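Local coordinates for protein thermotoga maritima TmcAL (Thermotoga maritima, PDB 5Y0T) that belongs to the HIGH nucleotidyl transferase family of the HUP clan and holds adenosine-5'-rp-alpha-thio-triphosphate in a pocket of its nucleotide-binding fold, at residues F101-A115 against K163-H177. Residues are numbered along the deposited sequence; the frame is centred on the assembly and turned at random.
Sequences FGSESNDIEFLQRVA and KLEKSNDILGVEYIH. With TAT (adenosine-5'-rp-alpha-thio-triphosphate), chain E.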
loop_
_atom_site.group_PDB
_atom_site.type_symbol
_atom_site.label_atom_id
_atom_site.label_comp_id
_atom_site.label_asym_id
_atom_site.label_seq_id
_atom_site.Cartn_x
_atom_site.Cartn_y
_atom_site.Cartn_z
ATOM N N PHE A 101 6.693 -11.661 35.422
ATOM C CA PHE A 101 5.528 -11.307 34.609
ATOM C C PHE A 101 4.247 -11.397 35.426
ATOM O O PHE A 101 4.158 -12.206 36.341
ATOM C CB PHE A 101 5.429 -12.206 33.365
ATOM C CG PHE A 101 5.447 -13.692 33.669
ATOM C CD1 PHE A 101 6.631 -14.416 33.570
ATOM C CD2 PHE A 101 4.285 -14.364 34.008
ATOM C CE1 PHE A 101 6.654 -15.778 33.847
ATOM C CE2 PHE A 101 4.302 -15.724 34.278
ATOM C CZ PHE A 101 5.495 -16.427 34.198
ATOM N N GLY A 102 3.258 -10.574 35.078
ATOM C CA GLY A 102 1.959 -10.629 35.718
ATOM C C GLY A 102 1.232 -11.896 35.318
ATOM O O GLY A 102 1.343 -12.350 34.175
ATOM N N SER A 103 0.483 -12.460 36.261
ATOM C CA SER A 103 -0.132 -13.775 36.094
ATOM C C SER A 103 -1.532 -13.812 36.709
ATOM O O SER A 103 -1.766 -13.238 37.776
ATOM C CB SER A 103 0.783 -14.838 36.721
ATOM O OG SER A 103 0.108 -16.048 37.000
ATOM N N GLU A 104 -2.478 -14.472 36.044
ATOM C CA GLU A 104 -3.813 -14.597 36.617
ATOM C C GLU A 104 -3.812 -15.540 37.817
ATOM O O GLU A 104 -4.515 -15.307 38.821
ATOM C CB GLU A 104 -4.822 -15.090 35.564
ATOM C CG GLU A 104 -5.105 -14.085 34.433
ATOM C CD GLU A 104 -4.147 -14.212 33.257
ATOM O OE1 GLU A 104 -3.151 -14.973 33.358
ATOM O OE2 GLU A 104 -4.387 -13.541 32.226
ATOM N N SER A 105 -3.085 -16.647 37.688
ATOM C CA SER A 105 -3.034 -17.651 38.752
ATOM C C SER A 105 -1.990 -17.329 39.817
ATOM O O SER A 105 -2.140 -17.735 40.963
ATOM C CB SER A 105 -2.743 -19.034 38.176
ATOM O OG SER A 105 -1.438 -19.056 37.626
ATOM N N ASN A 106 -0.931 -16.619 39.414
ATOM C CA ASN A 106 0.248 -16.391 40.262
ATOM C C ASN A 106 0.845 -17.727 40.734
ATOM O O ASN A 106 1.287 -17.871 41.884
ATOM C CB ASN A 106 -0.111 -15.505 41.469
ATOM C CG ASN A 106 1.120 -14.927 42.158
ATOM O OD1 ASN A 106 2.145 -14.677 41.519
ATOM N ND2 ASN A 106 1.031 -14.738 43.473
ATOM N N ASP A 107 0.802 -18.724 39.854
ATOM C CA ASP A 107 1.329 -20.043 40.190
ATOM C C ASP A 107 2.517 -20.376 39.285
ATOM O O ASP A 107 2.337 -20.996 38.233
ATOM C CB ASP A 107 0.200 -21.069 40.011
ATOM C CG ASP A 107 0.537 -22.444 40.558
ATOM O OD1 ASP A 107 1.723 -22.728 40.826
ATOM O OD2 ASP A 107 -0.414 -23.250 40.693
ATOM N N ILE A 108 3.734 -20.110 39.754
ATOM C CA ILE A 108 4.896 -20.207 38.876
ATOM C C ILE A 108 5.262 -21.674 38.672
ATOM O O ILE A 108 5.742 -22.068 37.609
ATOM C CB ILE A 108 6.118 -19.437 39.437
ATOM C CG1 ILE A 108 7.296 -19.518 38.472
ATOM C CG2 ILE A 108 6.513 -19.966 40.822
ATOM C CD1 ILE A 108 7.107 -18.710 37.206
ATOM N N GLU A 109 5.022 -22.479 39.699
ATOM C CA GLU A 109 5.348 -23.901 39.643
ATOM C C GLU A 109 4.507 -24.613 38.590
ATOM O O GLU A 109 5.023 -25.437 37.843
ATOM C CB GLU A 109 5.146 -24.562 41.005
ATOM C CG GLU A 109 6.142 -24.111 42.053
ATOM C CD GLU A 109 6.440 -25.200 43.066
ATOM O OE1 GLU A 109 5.961 -26.343 42.875
ATOM O OE2 GLU A 109 7.154 -24.912 44.051
ATOM N N PHE A 110 3.222 -24.274 38.524
ATOM C CA PHE A 110 2.352 -24.834 37.490
ATOM C C PHE A 110 2.855 -24.452 36.093
ATOM O O PHE A 110 2.956 -25.305 35.200
ATOM C CB PHE A 110 0.893 -24.382 37.678
ATOM C CG PHE A 110 0.022 -24.661 36.474
ATOM C CD1 PHE A 110 -0.410 -25.947 36.199
ATOM C CD2 PHE A 110 -0.333 -23.642 35.605
ATOM C CE1 PHE A 110 -1.194 -26.216 35.079
ATOM C CE2 PHE A 110 -1.107 -23.897 34.483
ATOM C CZ PHE A 110 -1.542 -25.192 34.220
ATOM N N LEU A 111 3.215 -23.184 35.907
ATOM C CA LEU A 111 3.632 -22.719 34.579
ATOM C C LEU A 111 4.949 -23.373 34.152
ATOM O O LEU A 111 5.145 -23.708 32.985
ATOM C CB LEU A 111 3.773 -21.199 34.566
ATOM C CG LEU A 111 2.507 -20.439 34.962
ATOM C CD1 LEU A 111 2.749 -18.933 34.872
ATOM C CD2 LEU A 111 1.341 -20.854 34.074
ATOM N N GLN A 112 5.849 -23.557 35.108
ATOM C CA GLN A 112 7.119 -24.207 34.818
ATOM C C GLN A 112 6.930 -25.679 34.451
ATOM O O GLN A 112 7.615 -26.183 33.558
ATOM C CB GLN A 112 8.078 -24.070 36.011
ATOM C CG GLN A 112 8.875 -22.754 35.981
ATOM C CD GLN A 112 9.525 -22.421 37.306
ATOM O OE1 GLN A 112 9.398 -23.170 38.282
ATOM N NE2 GLN A 112 10.226 -21.288 37.354
ATOM N N ARG A 113 6.019 -26.365 35.139
ATOM C CA ARG A 113 5.725 -27.758 34.804
ATOM C C ARG A 113 5.212 -27.865 33.379
ATOM O O ARG A 113 5.617 -28.756 32.625
ATOM C CB ARG A 113 4.698 -28.365 35.772
ATOM C CG ARG A 113 5.297 -29.329 36.793
ATOM C CD ARG A 113 4.229 -30.174 37.522
ATOM N NE ARG A 113 3.157 -29.369 38.110
ATOM C CZ ARG A 113 3.288 -28.608 39.196
ATOM N NH1 ARG A 113 4.458 -28.530 39.824
ATOM N NH2 ARG A 113 2.249 -27.912 39.654
ATOM N N VAL A 114 4.312 -26.964 33.002
ATOM C CA VAL A 114 3.765 -27.005 31.651
ATOM C C VAL A 114 4.849 -26.677 30.634
ATOM O O VAL A 114 4.978 -27.369 29.617
ATOM C CB VAL A 114 2.574 -26.038 31.467
ATOM C CG1 VAL A 114 2.179 -25.945 29.999
ATOM C CG2 VAL A 114 1.390 -26.496 32.303
ATOM N N ALA A 115 5.655 -25.651 30.909
ATOM C CA ALA A 115 6.708 -25.294 29.956
ATOM C C ALA A 115 7.674 -26.453 29.732
ATOM O O ALA A 115 8.133 -26.673 28.613
ATOM C CB ALA A 115 7.472 -24.061 30.421
ATOM N N LYS A 163 -6.120 -23.205 33.630
ATOM C CA LYS A 163 -5.460 -21.920 33.881
ATOM C C LYS A 163 -4.884 -21.330 32.592
ATOM O O LYS A 163 -4.686 -20.118 32.475
ATOM C CB LYS A 163 -4.351 -22.076 34.922
ATOM C CG LYS A 163 -4.835 -22.353 36.351
ATOM C CD LYS A 163 -3.637 -22.674 37.249
ATOM C CE LYS A 163 -4.062 -23.306 38.557
ATOM N NZ LYS A 163 -2.866 -23.794 39.298
ATOM N N LEU A 164 -4.641 -22.192 31.613
ATOM C CA LEU A 164 -4.016 -21.778 30.365
ATOM C C LEU A 164 -5.045 -21.184 29.410
ATOM O O LEU A 164 -4.741 -20.916 28.258
ATOM C CB LEU A 164 -3.279 -22.954 29.721
ATOM C CG LEU A 164 -2.078 -23.455 30.538
ATOM C CD1 LEU A 164 -1.451 -24.695 29.910
ATOM C CD2 LEU A 164 -1.033 -22.353 30.701
ATOM N N GLU A 165 -6.280 -21.007 29.867
ATOM C CA GLU A 165 -7.242 -20.255 29.065
ATOM C C GLU A 165 -7.052 -18.752 29.267
ATOM O O GLU A 165 -7.659 -17.937 28.575
ATOM C CB GLU A 165 -8.677 -20.662 29.405
ATOM C CG GLU A 165 -8.944 -22.135 29.190
ATOM C CD GLU A 165 -10.411 -22.501 29.326
ATOM O OE1 GLU A 165 -11.208 -21.667 29.812
ATOM O OE2 GLU A 165 -10.760 -23.633 28.942
ATOM N N LYS A 166 -6.205 -18.395 30.224
ATOM C CA LYS A 166 -5.991 -16.997 30.575
ATOM C C LYS A 166 -4.752 -16.480 29.857
ATOM O O LYS A 166 -3.697 -17.116 29.915
ATOM C CB LYS A 166 -5.842 -16.834 32.095
ATOM C CG LYS A 166 -7.025 -17.367 32.924
ATOM C CD LYS A 166 -8.264 -16.505 32.775
ATOM C CE LYS A 166 -9.385 -16.995 33.685
ATOM N NZ LYS A 166 -10.679 -16.302 33.420
ATOM N N SER A 167 -4.887 -15.337 29.187
ATOM C CA SER A 167 -3.852 -14.817 28.277
ATOM C C SER A 167 -2.465 -14.696 28.900
ATOM O O SER A 167 -1.453 -15.119 28.316
ATOM C CB SER A 167 -4.268 -13.440 27.745
ATOM O OG SER A 167 -5.502 -13.496 27.057
ATOM N N ASN A 168 -2.401 -14.113 30.090
ATOM C CA ASN A 168 -1.096 -13.783 30.654
ATOM C C ASN A 168 -0.328 -15.022 31.121
ATOM O O ASN A 168 0.897 -15.074 31.003
ATOM C CB ASN A 168 -1.264 -12.762 31.777
ATOM C CG ASN A 168 -1.656 -11.383 31.243
ATOM O OD1 ASN A 168 -0.799 -10.606 30.832
ATOM N ND2 ASN A 168 -2.952 -11.086 31.238
ATOM N N ASP A 169 -1.049 -16.036 31.599
ATOM C CA ASP A 169 -0.408 -17.293 31.991
ATOM C C ASP A 169 0.068 -18.079 30.762
ATOM O O ASP A 169 1.124 -18.699 30.802
ATOM C CB ASP A 169 -1.357 -18.123 32.874
ATOM C CG ASP A 169 -1.291 -17.692 34.343
ATOM O OD1 ASP A 169 -0.380 -16.895 34.664
ATOM O OD2 ASP A 169 -2.110 -18.144 35.178
ATOM N N ILE A 170 -0.690 -18.035 29.666
ATOM C CA ILE A 170 -0.209 -18.592 28.398
ATOM C C ILE A 170 1.132 -17.981 27.985
ATOM O O ILE A 170 2.091 -18.697 27.658
ATOM C CB ILE A 170 -1.195 -18.343 27.256
ATOM C CG1 ILE A 170 -2.548 -18.967 27.573
ATOM C CG2 ILE A 170 -0.640 -18.898 25.940
ATOM C CD1 ILE A 170 -3.664 -18.486 26.661
ATOM N N LEU A 171 1.179 -16.653 27.971
ATOM C CA LEU A 171 2.421 -15.934 27.708
ATOM C C LEU A 171 3.532 -16.395 28.637
ATOM O O LEU A 171 4.667 -16.604 28.204
ATOM C CB LEU A 171 2.218 -14.426 27.859
ATOM C CG LEU A 171 1.829 -13.653 26.609
ATOM C CD1 LEU A 171 1.455 -12.235 26.984
ATOM C CD2 LEU A 171 2.989 -13.659 25.614
ATOM N N GLY A 172 3.204 -16.521 29.923
ATOM C CA GLY A 172 4.163 -16.972 30.919
ATOM C C GLY A 172 4.806 -18.297 30.566
ATOM O O GLY A 172 6.027 -18.460 30.666
ATOM N N VAL A 173 3.982 -19.254 30.158
ATOM C CA VAL A 173 4.486 -20.563 29.765
ATOM C C VAL A 173 5.397 -20.401 28.559
ATOM O O VAL A 173 6.462 -21.013 28.486
ATOM C CB VAL A 173 3.315 -21.547 29.454
ATOM C CG1 VAL A 173 3.787 -22.739 28.627
ATOM C CG2 VAL A 173 2.678 -22.007 30.758
ATOM N N GLU A 174 5.000 -19.545 27.624
ATOM C CA GLU A 174 5.812 -19.343 26.430
ATOM C C GLU A 174 7.147 -18.658 26.752
ATOM O O GLU A 174 8.149 -18.976 26.117
ATOM C CB GLU A 174 5.056 -18.533 25.383
ATOM C CG GLU A 174 3.747 -19.194 24.872
ATOM C CD GLU A 174 3.970 -20.362 23.917
ATOM O OE1 GLU A 174 5.116 -20.815 23.757
ATOM O OE2 GLU A 174 2.978 -20.838 23.319
ATOM N N TYR A 175 7.178 -17.730 27.717
ATOM C CA TYR A 175 8.477 -17.132 28.119
ATOM C C TYR A 175 9.415 -18.213 28.647
ATOM O O TYR A 175 10.604 -18.253 28.314
ATOM C CB TYR A 175 8.340 -16.061 29.221
ATOM C CG TYR A 175 7.524 -14.833 28.886
ATOM C CD1 TYR A 175 7.647 -14.195 27.664
ATOM C CD2 TYR A 175 6.616 -14.308 29.820
ATOM C CE1 TYR A 175 6.893 -13.078 27.363
ATOM C CE2 TYR A 175 5.848 -13.174 29.523
ATOM C CZ TYR A 175 5.992 -12.572 28.298
ATOM O OH TYR A 175 5.234 -11.473 27.987
ATOM N N ILE A 176 8.879 -19.063 29.519
ATOM C CA ILE A 176 9.682 -20.075 30.166
ATOM C C ILE A 176 10.129 -21.114 29.144
ATOM O O ILE A 176 11.287 -21.537 29.129
ATOM C CB ILE A 176 8.895 -20.749 31.322
ATOM C CG1 ILE A 176 8.594 -19.723 32.427
ATOM C CG2 ILE A 176 9.678 -21.917 31.904
ATOM C CD1 ILE A 176 7.497 -20.154 33.395
ATOM N N HIS A 177 9.205 -21.518 28.282
ATOM C CA HIS A 177 9.528 -22.462 27.220
ATOM C C HIS A 177 10.643 -21.913 26.342
ATOM O O HIS A 177 11.592 -22.630 26.035
ATOM C CB HIS A 177 8.295 -22.772 26.378
ATOM C CG HIS A 177 8.539 -23.789 25.307
ATOM N ND1 HIS A 177 7.718 -23.921 24.209
ATOM C CD2 HIS A 177 9.516 -24.715 25.159
ATOM C CE1 HIS A 177 8.176 -24.887 23.431
ATOM N NE2 HIS A 177 9.266 -25.388 23.987
HETATM N N1 TAT E . -1.796 -6.102 37.801
HETATM C C2 TAT E . -0.581 -6.683 37.822
HETATM N N3 TAT E . 0.233 -6.737 36.753
HETATM C C4 TAT E . -0.143 -6.192 35.572
HETATM C C5 TAT E . -1.444 -5.523 35.474
HETATM C C6 TAT E . -2.286 -5.512 36.693
HETATM N N6 TAT E . -3.506 -4.923 36.693
HETATM N N7 TAT E . -1.554 -5.068 34.208
HETATM C C8 TAT E . -0.415 -5.403 33.547
HETATM N N9 TAT E . 0.421 -6.072 34.367
HETATM P PA TAT E . 1.880 -5.167 29.181
HETATM P PB TAT E . -0.883 -6.155 29.355
HETATM P PG TAT E . -3.540 -5.074 29.710
HETATM C "C1'" TAT E . 1.749 -6.614 34.002
HETATM O O1A TAT E . -3.986 -3.920 30.592
HETATM O O1B TAT E . -1.369 -6.740 28.064
HETATM S S1G TAT E . 2.615 -6.728 28.283
HETATM C "C2'" TAT E . 1.608 -7.595 32.839
HETATM O "O2'" TAT E . 1.145 -8.874 33.272
HETATM O O2A TAT E . 2.402 -3.799 28.774
HETATM O O2B TAT E . -0.539 -7.077 30.496
HETATM O O2G TAT E . -3.815 -4.827 28.240
HETATM C "C3'" TAT E . 3.015 -7.614 32.284
HETATM O "O3'" TAT E . 3.844 -8.544 33.006
HETATM O O3A TAT E . 0.274 -5.076 29.037
HETATM O O3B TAT E . -1.934 -5.035 29.873
HETATM O O3G TAT E . -3.935 -6.457 30.170
HETATM C "C4'" TAT E . 3.504 -6.194 32.547
HETATM O "O4'" TAT E . 2.627 -5.604 33.515
HETATM C "C5'" TAT E . 3.477 -5.335 31.279
HETATM O "O5'" TAT E . 2.148 -5.350 30.756
HETATM O O HOH W 1 2.373 -12.693 31.528
#
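Ser-103 and Asp-169, whose CA atoms lie 5.4 Å apart, mark where strand 101-103 runs over helix 167-177, their axes 7.3 Å apart at 135°, while helix 108-115 crosses the same helix at 56°. Helix 167-182 leads into strand 187-192, the parallel neighbour of strand 98-103, as in a beta-alpha-beta crossover. The carboxylate of Asp-169 reaches into the turn after the strand. Its OD1 takes the hydroxyl of Ser-103 through the syn lone pair, with OG and OD1 2.5 Å apart; its OD2 accepts both N and OG of Ser-105, which arrive from opposite faces of the carboxylate plane. Ser-103 OG also accepts from Asn-106 N, an ST motif. Glu-104, bent by its rotation about CB-CG (chi2 89°), turns its carboxylate onto the helix start: OE2 receives Asn-168 N at 3.0 Å through its syn lone pair, and Asn-168 ND2 from above the plane. Next to the strand, Gly-172 CA lies over one face of the Phe-101 ring, 3.8 Å from its centroid, a CH-pi contact. Farther along, Ile-176 fits as a knob among Ile-108, Leu-111, Gln-112 and Ala-115, tightly where its CG2 meets Ala-115 CB at 3.4 Å. Lys-163 lays CD over a face of the Phe-110 ring and sends NZ on to Asp-107 OD2 (2.9 Å), a salt bridge; Glu-160 also pairs with NZ. Gly-102 N donates almost straight to O3' of adenosine-5'-rp-alpha-thio-triphosphate, and one water links Gly-102 O to Asn-168 O. Donors from Ser-103 and Ser-105 probably offset the negative charge of Glu-104 beside Asp-169, joining the ligand-binding strand end to the helix start.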